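Local coordinates for protein CopN (Chlamydia pneumoniae, PDB 4NRH) that probably acts as the gatekeeper of type III secretion, binding a chaperone so that translocators are directed to secretion, at residues I208-L213 with I218-D223; E231-I236 with S271-T276; S245-E250 with A295-A300; R252-D257 with T263-L268. All coordinates share one frame; numbering follows the deposited sequence.

Interaction 1 (I208-L213 with I218-D223); sequences ILLDSL and IQTPSD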
loop_
_atom_site.group_PDB
_atom_site.type_symbol
_atom_site.label_atom_id
_atom_site.label_comp_id
_atom_site.label_asym_id
_atom_site.label_seq_id
_atom_site.Cartn_x
_atom_site.Cartn_y
_atom_site.Cartn_z
ATOM N N ILE A 208 -8.712 22.608 12.352
ATOM C CA ILE A 208 -8.268 22.812 13.726
ATOM C C ILE A 208 -7.189 23.894 13.784
ATOM O O ILE A 208 -7.185 24.733 14.687
ATOM C CB ILE A 208 -7.735 21.504 14.345
ATOM C CG1 ILE A 208 -8.849 20.456 14.409
ATOM C CG2 ILE A 208 -7.150 21.756 15.729
ATOM C CD1 ILE A 208 -8.414 19.139 15.005
ATOM N N LEU A 209 -6.280 23.874 12.813
ATOM C CA LEU A 209 -5.250 24.902 12.713
ATOM C C LEU A 209 -5.870 26.265 12.425
ATOM O O LEU A 209 -5.474 27.276 13.007
ATOM C CB LEU A 209 -4.233 24.547 11.627
ATOM C CG LEU A 209 -3.148 25.594 11.359
ATOM C CD1 LEU A 209 -2.362 25.891 12.628
ATOM C CD2 LEU A 209 -2.221 25.147 10.237
ATOM N N LEU A 210 -6.846 26.286 11.523
ATOM C CA LEU A 210 -7.505 27.525 11.126
ATOM C C LEU A 210 -8.271 28.154 12.286
ATOM O O LEU A 210 -8.241 29.371 12.470
ATOM C CB LEU A 210 -8.447 27.275 9.946
ATOM C CG LEU A 210 -7.779 26.838 8.641
ATOM C CD1 LEU A 210 -8.798 26.726 7.517
ATOM C CD2 LEU A 210 -6.659 27.795 8.262
ATOM N N ASP A 211 -8.963 27.324 13.063
ATOM C CA ASP A 211 -9.680 27.801 14.241
ATOM C C ASP A 211 -8.710 28.363 15.275
ATOM O O ASP A 211 -8.995 29.368 15.929
ATOM C CB ASP A 211 -10.517 26.678 14.857
ATOM C CG ASP A 211 -11.725 26.322 14.013
ATOM O OD1 ASP A 211 -12.241 27.212 13.305
ATOM O OD2 ASP A 211 -12.159 25.151 14.058
ATOM N N SER A 212 -7.565 27.704 15.419
ATOM C CA SER A 212 -6.531 28.148 16.347
ATOM C C SER A 212 -5.970 29.506 15.941
ATOM O O SER A 212 -5.823 30.402 16.773
ATOM C CB SER A 212 -5.404 27.115 16.426
ATOM O OG SER A 212 -4.394 27.534 17.324
ATOM N N LEU A 213 -5.656 29.650 14.657
ATOM C CA LEU A 213 -5.113 30.899 14.136
ATOM C C LEU A 213 -6.139 32.026 14.221
ATOM O O LEU A 213 -5.790 33.177 14.485
ATOM C CB LEU A 213 -4.638 30.717 12.694
ATOM C CG LEU A 213 -3.408 29.822 12.530
ATOM C CD1 LEU A 213 -3.193 29.445 11.073
ATOM C CD2 LEU A 213 -2.173 30.506 13.099
ATOM N N ILE A 218 -5.386 35.956 13.887
ATOM C CA ILE A 218 -4.585 35.816 12.676
ATOM C C ILE A 218 -5.444 35.405 11.482
ATOM O O ILE A 218 -6.092 34.359 11.501
ATOM C CB ILE A 218 -3.451 34.794 12.866
ATOM C CG1 ILE A 218 -2.515 35.252 13.985
ATOM C CG2 ILE A 218 -2.680 34.607 11.568
ATOM C CD1 ILE A 218 -1.383 34.294 14.262
ATOM N N GLN A 219 -5.440 36.237 10.446
ATOM C CA GLN A 219 -6.211 35.967 9.240
ATOM C C GLN A 219 -5.462 35.022 8.303
ATOM O O GLN A 219 -4.261 35.178 8.082
ATOM C CB GLN A 219 -6.539 37.277 8.516
ATOM C CG GLN A 219 -7.086 37.102 7.106
ATOM C CD GLN A 219 -8.568 36.776 7.080
ATOM O OE1 GLN A 219 -9.021 35.822 7.712
ATOM N NE2 GLN A 219 -9.333 37.575 6.344
ATOM N N THR A 220 -6.177 34.044 7.757
ATOM C CA THR A 220 -5.587 33.096 6.821
ATOM C C THR A 220 -6.177 33.309 5.428
ATOM O O THR A 220 -7.296 33.805 5.299
ATOM C CB THR A 220 -5.823 31.638 7.273
ATOM O OG1 THR A 220 -7.225 31.416 7.475
ATOM C CG2 THR A 220 -5.079 31.357 8.567
ATOM N N PRO A 221 -5.422 32.940 4.378
ATOM C CA PRO A 221 -5.901 33.113 3.001
ATOM C C PRO A 221 -7.182 32.334 2.708
ATOM O O PRO A 221 -7.329 31.192 3.144
ATOM C CB PRO A 221 -4.738 32.582 2.156
ATOM C CG PRO A 221 -3.541 32.729 3.029
ATOM C CD PRO A 221 -4.031 32.456 4.416
ATOM N N SER A 222 -8.097 32.964 1.979
ATOM C CA SER A 222 -9.391 32.369 1.665
ATOM C C SER A 222 -9.250 31.186 0.710
ATOM O O SER A 222 -10.089 30.286 0.698
ATOM C CB SER A 222 -10.332 33.417 1.067
ATOM O OG SER A 222 -9.871 33.860 -0.196
ATOM N N ASP A 223 -8.184 31.191 -0.086
ATOM C CA ASP A 223 -7.955 30.130 -1.063
ATOM C C ASP A 223 -7.300 28.897 -0.443
ATOM O O ASP A 223 -6.876 27.985 -1.152
ATOM C CB ASP A 223 -7.101 30.656 -2.224
ATOM C CG ASP A 223 -5.769 31.239 -1.767
ATOM O OD1 ASP A 223 -5.363 31.008 -0.608
ATOM O OD2 ASP A 223 -5.120 31.933 -2.576
#
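The amide N of I218 donates to the carbonyl O of L213 over 2.9 Å, a moderately bent bond with an N-H...O angle of 146° and the donor tilted 24° from the carbonyl plane. It joins the last turns of helix 179-215 to the returning chain, and it brings the CB of I218 to 3.3 Å from the same L213 O, so that the carbonyl lies against the base of the isoleucine as well as its amide. Beyond the bond, methyls and the T220 hydroxyl make the contact. The two branches of L213 divide the work: CD2 meets the CD1 of I218 at 4.0 Å, the two side chains crossing at a slant, while CD1 reaches the methyl CG2 of T220 at 3.7 Å, roughly at right angles. With its CG2 opposite the carbonyl carbon and OG1 lodged between N and C (chi1 55°), T220 turns both branches to the helix. There the CD2 of L210, one turn back from L213, sits 3.7 Å from the T220 OG1 and 3.9 Å from its CG2. Helix 259-272 adds S261 to both L213 and I218, and I255 of helix 244-255 packs on L213. The chain thus turns back within a few residues of the end of a long helix and is joined to it by the I218 amide, in a region assigned to the third helical domain.

Interaction 2 (E231-I236 with S271-T276); sequences ESYHKI and SALRQT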
loop_
_atom_site.group_PDB
_atom_site.type_symbol
_atom_site.label_atom_id
_atom_site.label_comp_id
_atom_site.label_asym_id
_atom_site.label_seq_id
_atom_site.Cartn_x
_atom_site.Cartn_y
_atom_site.Cartn_z
ATOM N N GLU A 231 -1.987 18.632 -1.279
ATOM C CA GLU A 231 -1.231 18.664 -2.527
ATOM C C GLU A 231 0.176 19.214 -2.309
ATOM O O GLU A 231 1.126 18.775 -2.952
ATOM C CB GLU A 231 -1.971 19.489 -3.584
ATOM C CG GLU A 231 -3.208 18.798 -4.142
ATOM C CD GLU A 231 -4.091 19.732 -4.949
ATOM O OE1 GLU A 231 -3.891 20.962 -4.872
ATOM O OE2 GLU A 231 -4.989 19.233 -5.660
ATOM N N SER A 232 0.301 20.179 -1.401
ATOM C CA SER A 232 1.606 20.738 -1.060
ATOM C C SER A 232 2.450 19.689 -0.347
ATOM O O SER A 232 3.641 19.543 -0.624
ATOM C CB SER A 232 1.453 21.984 -0.182
ATOM O OG SER A 232 0.987 23.089 -0.936
ATOM N N TYR A 233 1.816 18.970 0.573
ATOM C CA TYR A 233 2.452 17.881 1.312
ATOM C C TYR A 233 3.034 16.840 0.361
ATOM O O TYR A 233 4.171 16.397 0.528
ATOM C CB TYR A 233 1.439 17.239 2.263
ATOM C CG TYR A 233 1.978 16.110 3.114
ATOM C CD1 TYR A 233 3.023 16.318 4.006
ATOM C CD2 TYR A 233 1.417 14.841 3.048
ATOM C CE1 TYR A 233 3.508 15.288 4.792
ATOM C CE2 TYR A 233 1.891 13.807 3.831
ATOM C CZ TYR A 233 2.937 14.034 4.701
ATOM O OH TYR A 233 3.411 13.001 5.478
ATOM N N HIS A 234 2.246 16.453 -0.636
ATOM C CA HIS A 234 2.672 15.461 -1.617
ATOM C C HIS A 234 3.735 16.021 -2.556
ATOM O O HIS A 234 4.623 15.295 -3.002
ATOM C CB HIS A 234 1.471 14.961 -2.418
ATOM C CG HIS A 234 0.502 14.160 -1.606
ATOM N ND1 HIS A 234 -0.858 14.187 -1.829
ATOM C CD2 HIS A 234 0.697 13.309 -0.572
ATOM C CE1 HIS A 234 -1.458 13.388 -0.965
ATOM N NE2 HIS A 234 -0.537 12.842 -0.193
ATOM N N LYS A 235 3.637 17.312 -2.855
ATOM C CA LYS A 235 4.639 17.993 -3.669
ATOM C C LYS A 235 5.989 17.973 -2.966
ATOM O O LYS A 235 7.029 17.758 -3.591
ATOM C CB LYS A 235 4.216 19.435 -3.954
ATOM C CG LYS A 235 5.120 20.173 -4.927
ATOM C CD LYS A 235 4.526 21.516 -5.319
ATOM C CE LYS A 235 5.485 22.316 -6.187
ATOM N NZ LYS A 235 4.930 23.656 -6.532
ATOM N N ILE A 236 5.958 18.198 -1.658
ATOM C CA ILE A 236 7.164 18.194 -0.840
ATOM C C ILE A 236 7.725 16.778 -0.685
ATOM O O ILE A 236 8.936 16.572 -0.777
ATOM C CB ILE A 236 6.888 18.811 0.545
ATOM C CG1 ILE A 236 6.564 20.299 0.403
ATOM C CG2 ILE A 236 8.076 18.636 1.457
ATOM C CD1 ILE A 236 6.307 20.997 1.719
ATOM N N SER A 271 4.057 16.418 11.780
ATOM C CA SER A 271 3.175 15.466 12.444
ATOM C C SER A 271 2.625 14.442 11.456
ATOM O O SER A 271 2.364 13.295 11.818
ATOM C CB SER A 271 2.027 16.197 13.142
ATOM O OG SER A 271 2.517 17.212 14.000
ATOM N N ALA A 272 2.457 14.863 10.206
ATOM C CA ALA A 272 1.921 13.995 9.160
ATOM C C ALA A 272 2.858 12.832 8.844
ATOM O O ALA A 272 2.424 11.795 8.342
ATOM C CB ALA A 272 1.639 14.801 7.900
ATOM N N LEU A 273 4.143 13.009 9.136
ATOM C CA LEU A 273 5.144 11.991 8.829
ATOM C C LEU A 273 4.960 10.723 9.661
ATOM O O LEU A 273 5.422 9.649 9.275
ATOM C CB LEU A 273 6.551 12.549 9.047
ATOM C CG LEU A 273 6.937 13.756 8.191
ATOM C CD1 LEU A 273 8.274 14.319 8.637
ATOM C CD2 LEU A 273 6.976 13.381 6.720
ATOM N N ARG A 274 4.284 10.851 10.799
ATOM C CA ARG A 274 3.999 9.695 11.643
ATOM C C ARG A 274 2.518 9.327 11.653
ATOM O O ARG A 274 2.123 8.362 12.305
ATOM C CB ARG A 274 4.473 9.950 13.074
ATOM C CG ARG A 274 3.632 10.958 13.836
ATOM C CD ARG A 274 3.937 10.916 15.324
ATOM N NE ARG A 274 3.451 12.104 16.016
ATOM C CZ ARG A 274 2.236 12.213 16.545
ATOM N NH1 ARG A 274 1.380 11.204 16.456
ATOM N NH2 ARG A 274 1.875 13.331 17.162
ATOM N N GLN A 275 1.703 10.092 10.933
ATOM C CA GLN A 275 0.259 9.871 10.936
ATOM C C GLN A 275 -0.259 9.409 9.578
ATOM O O GLN A 275 -1.386 8.926 9.466
ATOM C CB GLN A 275 -0.477 11.143 11.362
ATOM C CG GLN A 275 -0.159 11.604 12.776
ATOM C CD GLN A 275 -0.741 10.685 13.832
ATOM O OE1 GLN A 275 -0.087 9.746 14.284
ATOM N NE2 GLN A 275 -1.980 10.952 14.230
ATOM N N THR A 276 0.568 9.554 8.549
ATOM C CA THR A 276 0.185 9.129 7.210
ATOM C C THR A 276 0.885 7.825 6.839
ATOM O O THR A 276 1.836 7.410 7.502
ATOM C CB THR A 276 0.505 10.208 6.158
ATOM O OG1 THR A 276 1.901 10.524 6.200
ATOM C CG2 THR A 276 -0.303 11.471 6.426
#
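Y233 leaves helix 226-237 with CG anti to its backbone N (chi1 -179°), which sends the ring straight out from CB toward the end of helix 259-272. The first atoms of the ring to find the other segment are CE1, 3.7 Å from the CB of A272, and CE2, 4.1 Å from the methyl CG2 of T276. At CZ the alanine methyl draws in to 3.5 Å, coming in at a slant to the ring. The hydroxyl then reaches past the methyl: OH donates to the OG1 of T276 over 3.0 Å, with that oxygen at the ring's edge, and the CD2 of L273, also near the ring plane, is 3.8 Å from OH. The threonine that receives the tyrosine is itself tied back onto the preceding turn, since T276 N donates to the carbonyl O of A272 over 2.9 Å. T276 OG1 also points at this carbonyl, but the modelled separation is implausibly short and that bond is doubtful. All four residues that touch here are buried. The tyrosine ring also meets F202 of helix 179-215 edge-to-face and packs on F281 of the following loop. L273 continues the contact to I294 of helix 284-301 and to L46 of the chaperone SycD chain, while Y233 bridges helix 226-237 to the C-terminal end of helix 259-272, with helix 179-215 beside it.

Interaction 3 (S245-E250 with A295-A300); sequences SKVERE and ANALDA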
loop_
_atom_site.group_PDB
_atom_site.type_symbol
_atom_site.label_atom_id
_atom_site.label_comp_id
_atom_site.label_asym_id
_atom_site.label_seq_id
_atom_site.Cartn_x
_atom_site.Cartn_y
_atom_site.Cartn_z
ATOM N N SER A 245 14.823 25.501 2.758
ATOM C CA SER A 245 14.378 26.641 1.963
ATOM C C SER A 245 13.154 26.316 1.111
ATOM O O SER A 245 12.178 27.065 1.105
ATOM C CB SER A 245 15.514 27.137 1.069
ATOM O OG SER A 245 16.566 27.685 1.844
ATOM N N LYS A 246 13.216 25.201 0.390
ATOM C CA LYS A 246 12.130 24.799 -0.500
ATOM C C LYS A 246 10.859 24.478 0.279
ATOM O O LYS A 246 9.754 24.809 -0.152
ATOM C CB LYS A 246 12.548 23.595 -1.345
ATOM C CG LYS A 246 13.506 23.937 -2.475
ATOM C CD LYS A 246 13.742 22.740 -3.381
ATOM C CE LYS A 246 14.484 21.634 -2.650
ATOM N NZ LYS A 246 14.784 20.480 -3.542
ATOM N N VAL A 247 11.020 23.823 1.425
ATOM C CA VAL A 247 9.890 23.484 2.281
ATOM C C VAL A 247 9.243 24.749 2.839
ATOM O O VAL A 247 8.017 24.875 2.857
ATOM C CB VAL A 247 10.319 22.563 3.440
ATOM C CG1 VAL A 247 9.186 22.401 4.442
ATOM C CG2 VAL A 247 10.756 21.208 2.904
ATOM N N GLU A 248 10.073 25.689 3.285
ATOM C CA GLU A 248 9.579 26.949 3.831
ATOM C C GLU A 248 8.849 27.762 2.767
ATOM O O GLU A 248 7.795 28.341 3.033
ATOM C CB GLU A 248 10.729 27.771 4.419
ATOM C CG GLU A 248 10.297 29.115 4.985
ATOM C CD GLU A 248 11.462 29.940 5.495
ATOM O OE1 GLU A 248 12.600 29.427 5.501
ATOM O OE2 GLU A 248 11.240 31.106 5.886
ATOM N N ARG A 249 9.415 27.797 1.565
ATOM C CA ARG A 249 8.822 28.536 0.456
ATOM C C ARG A 249 7.460 27.969 0.072
ATOM O O ARG A 249 6.527 28.716 -0.223
ATOM C CB ARG A 249 9.750 28.519 -0.760
ATOM C CG ARG A 249 9.307 29.441 -1.885
ATOM C CD ARG A 249 10.272 29.394 -3.057
ATOM N NE ARG A 249 10.270 28.087 -3.710
ATOM C CZ ARG A 249 10.850 27.832 -4.878
ATOM N NH1 ARG A 249 11.483 28.797 -5.532
ATOM N NH2 ARG A 249 10.796 26.611 -5.394
ATOM N N GLU A 250 7.358 26.643 0.071
ATOM C CA GLU A 250 6.115 25.965 -0.278
ATOM C C GLU A 250 5.015 26.296 0.726
ATOM O O GLU A 250 3.864 26.522 0.352
ATOM C CB GLU A 250 6.331 24.452 -0.347
ATOM C CG GLU A 250 5.074 23.653 -0.663
ATOM C CD GLU A 250 4.511 23.966 -2.037
ATOM O OE1 GLU A 250 5.293 24.354 -2.931
ATOM O OE2 GLU A 250 3.283 23.827 -2.224
ATOM N N ALA A 295 12.134 20.285 10.333
ATOM C CA ALA A 295 12.686 20.720 11.612
ATOM C C ALA A 295 13.589 21.936 11.428
ATOM O O ALA A 295 13.554 22.876 12.223
ATOM C CB ALA A 295 13.449 19.585 12.276
ATOM N N ASN A 296 14.399 21.907 10.374
ATOM C CA ASN A 296 15.281 23.022 10.051
ATOM C C ASN A 296 14.493 24.259 9.638
ATOM O O ASN A 296 14.853 25.381 9.991
ATOM C CB ASN A 296 16.256 22.630 8.938
ATOM C CG ASN A 296 17.309 21.647 9.405
ATOM O OD1 ASN A 296 17.302 21.212 10.558
ATOM N ND2 ASN A 296 18.227 21.294 8.513
ATOM N N ALA A 297 13.420 24.044 8.883
ATOM C CA ALA A 297 12.566 25.136 8.431
ATOM C C ALA A 297 11.896 25.832 9.609
ATOM O O ALA A 297 11.795 27.058 9.640
ATOM C CB ALA A 297 11.519 24.620 7.454
ATOM N N LEU A 298 11.447 25.042 10.580
ATOM C CA LEU A 298 10.852 25.572 11.804
ATOM C C LEU A 298 11.808 26.490 12.559
ATOM O O LEU A 298 11.412 27.547 13.048
ATOM C CB LEU A 298 10.407 24.427 12.715
ATOM C CG LEU A 298 9.071 23.766 12.380
ATOM C CD1 LEU A 298 8.937 22.442 13.111
ATOM C CD2 LEU A 298 7.924 24.696 12.741
ATOM N N ASP A 299 13.067 26.076 12.652
ATOM C CA ASP A 299 14.086 26.852 13.351
ATOM C C ASP A 299 14.378 28.169 12.638
ATOM O O ASP A 299 14.478 29.219 13.273
ATOM C CB ASP A 299 15.370 26.033 13.496
ATOM C CG ASP A 299 15.195 24.831 14.405
ATOM O OD1 ASP A 299 14.308 24.874 15.285
ATOM O OD2 ASP A 299 15.943 23.845 14.241
ATOM N N ALA A 300 14.522 28.103 11.317
ATOM C CA ALA A 300 14.792 29.283 10.501
ATOM C C ALA A 300 13.667 30.311 10.594
ATOM O O ALA A 300 13.915 31.516 10.625
ATOM C CB ALA A 300 15.019 28.879 9.051
#
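Helix-to-helix packing through small side chains is the element at work here, between helix 244-255 and helix 284-301 of the third helical domain, whose segments 245-250 and 295-300 cross at -68°. The axes of these segments approach to 8.8 Å, with A297, whose CB points at the other helix, at the nearest point of the backbones: its CA lies 5.8 Å from the CA of E248. Two successive residues meet that one methyl: V247 brings its CG1 to 4.4 Å from the A297 CB, and E248 sets its own CB at 4.4 Å from the same A297 CB. A turn further along, the A300 CB lies 4.3 Å from the OE1 of E248. That carboxylate is reached by a fully extended chain, CG anti to the backbone N (chi1 179°), and its other oxygen, OE2, is held in a salt bridge by the NE of R252, one turn along the same helix. No hydrogen bond links the two segments, and the contact is made by these van der Waals approaches. V247 also touches I236 of helix 226-237 and L266 of helix 259-272, while L298 of helix 284-301 packs against that same L266, so helix 259-272 backs both crossing helices.

Interaction 4 (R252-D257 with T263-L268); sequences RNLIGD and TGVLNL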
loop_
_atom_site.group_PDB
_atom_site.type_symbol
_atom_site.label_atom_id
_atom_site.label_comp_id
_atom_site.label_asym_id
_atom_site.label_seq_id
_atom_site.Cartn_x
_atom_site.Cartn_y
_atom_site.Cartn_z
ATOM N N ARG A 252 4.938 29.007 2.682
ATOM C CA ARG A 252 4.632 30.428 2.536
ATOM C C ARG A 252 3.711 30.703 1.350
ATOM O O ARG A 252 2.829 31.557 1.430
ATOM C CB ARG A 252 5.920 31.242 2.403
ATOM C CG ARG A 252 6.706 31.341 3.698
ATOM C CD ARG A 252 7.927 32.232 3.554
ATOM N NE ARG A 252 8.698 32.290 4.792
ATOM C CZ ARG A 252 8.382 33.054 5.833
ATOM N NH1 ARG A 252 7.308 33.830 5.788
ATOM N NH2 ARG A 252 9.141 33.044 6.919
ATOM N N ASN A 253 3.922 29.986 0.250
ATOM C CA ASN A 253 3.027 30.083 -0.899
ATOM C C ASN A 253 1.633 29.577 -0.549
ATOM O O ASN A 253 0.639 29.975 -1.156
ATOM C CB ASN A 253 3.582 29.293 -2.087
ATOM C CG ASN A 253 4.856 29.894 -2.644
ATOM O OD1 ASN A 253 5.166 31.060 -2.399
ATOM N ND2 ASN A 253 5.603 29.099 -3.403
ATOM N N LEU A 254 1.576 28.691 0.439
ATOM C CA LEU A 254 0.333 28.044 0.838
ATOM C C LEU A 254 -0.525 28.909 1.766
ATOM O O LEU A 254 -1.731 29.036 1.560
ATOM C CB LEU A 254 0.644 26.703 1.508
ATOM C CG LEU A 254 -0.532 25.807 1.893
ATOM C CD1 LEU A 254 -1.349 25.453 0.660
ATOM C CD2 LEU A 254 -0.039 24.551 2.593
ATOM N N ILE A 255 0.094 29.497 2.788
ATOM C CA ILE A 255 -0.666 30.158 3.849
ATOM C C ILE A 255 -0.236 31.611 4.091
ATOM O O ILE A 255 -0.837 32.319 4.899
ATOM C CB ILE A 255 -0.544 29.370 5.176
ATOM C CG1 ILE A 255 -1.688 29.723 6.135
ATOM C CG2 ILE A 255 0.823 29.598 5.811
ATOM C CD1 ILE A 255 -1.726 28.880 7.390
ATOM N N GLY A 256 0.783 32.070 3.375
ATOM C CA GLY A 256 1.258 33.432 3.550
ATOM C C GLY A 256 2.472 33.539 4.455
ATOM O O GLY A 256 3.139 32.542 4.732
ATOM N N ASP A 257 2.761 34.754 4.913
ATOM C CA ASP A 257 4.026 35.039 5.588
ATOM C C ASP A 257 3.935 35.196 7.107
ATOM O O ASP A 257 4.947 35.460 7.759
ATOM C CB ASP A 257 4.653 36.301 4.992
ATOM C CG ASP A 257 5.090 36.110 3.554
ATOM O OD1 ASP A 257 5.578 35.008 3.223
ATOM O OD2 ASP A 257 4.949 37.060 2.757
ATOM N N THR A 263 4.594 28.400 10.857
ATOM C CA THR A 263 4.968 27.433 11.885
ATOM C C THR A 263 3.901 26.354 12.062
ATOM O O THR A 263 4.216 25.169 12.168
ATOM C CB THR A 263 5.215 28.130 13.241
ATOM O OG1 THR A 263 6.317 29.038 13.119
ATOM C CG2 THR A 263 5.523 27.109 14.328
ATOM N N GLY A 264 2.639 26.775 12.088
ATOM C CA GLY A 264 1.526 25.859 12.261
ATOM C C GLY A 264 1.450 24.806 11.171
ATOM O O GLY A 264 1.221 23.627 11.450
ATOM N N VAL A 265 1.640 25.233 9.927
ATOM C CA VAL A 265 1.612 24.321 8.789
ATOM C C VAL A 265 2.809 23.372 8.822
ATOM O O VAL A 265 2.674 22.177 8.556
ATOM C CB VAL A 265 1.600 25.089 7.452
ATOM C CG1 VAL A 265 1.727 24.128 6.280
ATOM C CG2 VAL A 265 0.328 25.910 7.329
ATOM N N LEU A 266 3.978 23.913 9.158
ATOM C CA LEU A 266 5.198 23.117 9.253
ATOM C C LEU A 266 5.064 22.022 10.306
ATOM O O LEU A 266 5.456 20.878 10.078
ATOM C CB LEU A 266 6.398 24.007 9.576
ATOM C CG LEU A 266 6.942 24.878 8.443
ATOM C CD1 LEU A 266 7.927 25.903 8.982
ATOM C CD2 LEU A 266 7.595 24.013 7.380
ATOM N N ASN A 267 4.512 22.382 11.462
ATOM C CA ASN A 267 4.256 21.412 12.520
ATOM C C ASN A 267 3.255 20.359 12.063
ATOM O O ASN A 267 3.348 19.189 12.436
ATOM C CB ASN A 267 3.745 22.110 13.780
ATOM C CG ASN A 267 4.844 22.829 14.534
ATOM O OD1 ASN A 267 6.002 22.412 14.514
ATOM N ND2 ASN A 267 4.486 23.916 15.206
ATOM N N LEU A 268 2.291 20.790 11.256
ATOM C CA LEU A 268 1.288 19.890 10.704
ATOM C C LEU A 268 1.932 18.898 9.737
ATOM O O LEU A 268 1.623 17.706 9.760
ATOM C CB LEU A 268 0.187 20.685 10.004
ATOM C CG LEU A 268 -1.041 19.880 9.590
ATOM C CD1 LEU A 268 -1.599 19.158 10.801
ATOM C CD2 LEU A 268 -2.091 20.786 8.969
#
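V265 splits its two methyls between neighbouring side chains of helix 244-255, and the contact consists of that fork. CG1 stands anti to the backbone N (chi1 174°) and points to L254, whose CD2 lies 4.1 Å away, the two chains passing at an angle. CG2 turns to I255, where the approach is closer: the CD1 of I255 comes to 3.6 Å of V265 CG2, and its branch methyl CG2 to 4.0 Å, the two side chains sliding past one another in opposite senses. In I255 the CG1 branch that carries CD1 also runs anti to the backbone N (chi1 -160°), with CG2 between the backbone N and the carbonyl carbon, and both CD1 and CG2 touch the one V265 methyl. All three side chains are buried, and no hydrogen bond crosses between the segments. The pair is a helix-loop-helix turn of the all-helical third domain: helix 244-255 stops at I255, G256 follows with a positive phi of 98°, and the chain soon re-enters helix at 259-272. G256 N still bonds to the R252 O, closing the last turn. R252, four residues before G256, reaches its NH1 to D257 OD1 in a weak salt bridge of 3.3 Å. L209 of helix 179-215 lies on V265, and L224 of the loop before helix 226-237 touches both L254 and I255.

Overall arrangement
Following the chain from its N terminus, interaction 1 comes first and closes a short loop where helix 179-215 gives way to the chain leading to helix 226-237. Interaction 2 then opens on that helix and closes at 271-276. Interaction 3 opens inside this span, at 245-250, but closes beyond it at 295-300, so interactions 2 and 3 cross. Interaction 4 closes the short turn between helices 244-255 and 259-272 and lies within the spans of both. I255 and V265 of interaction 4 pack on residues of interaction 1, L266 links interaction 4 to interaction 3, and S232 meets E250 between interactions 2 and 3, tying five helices into one bundle.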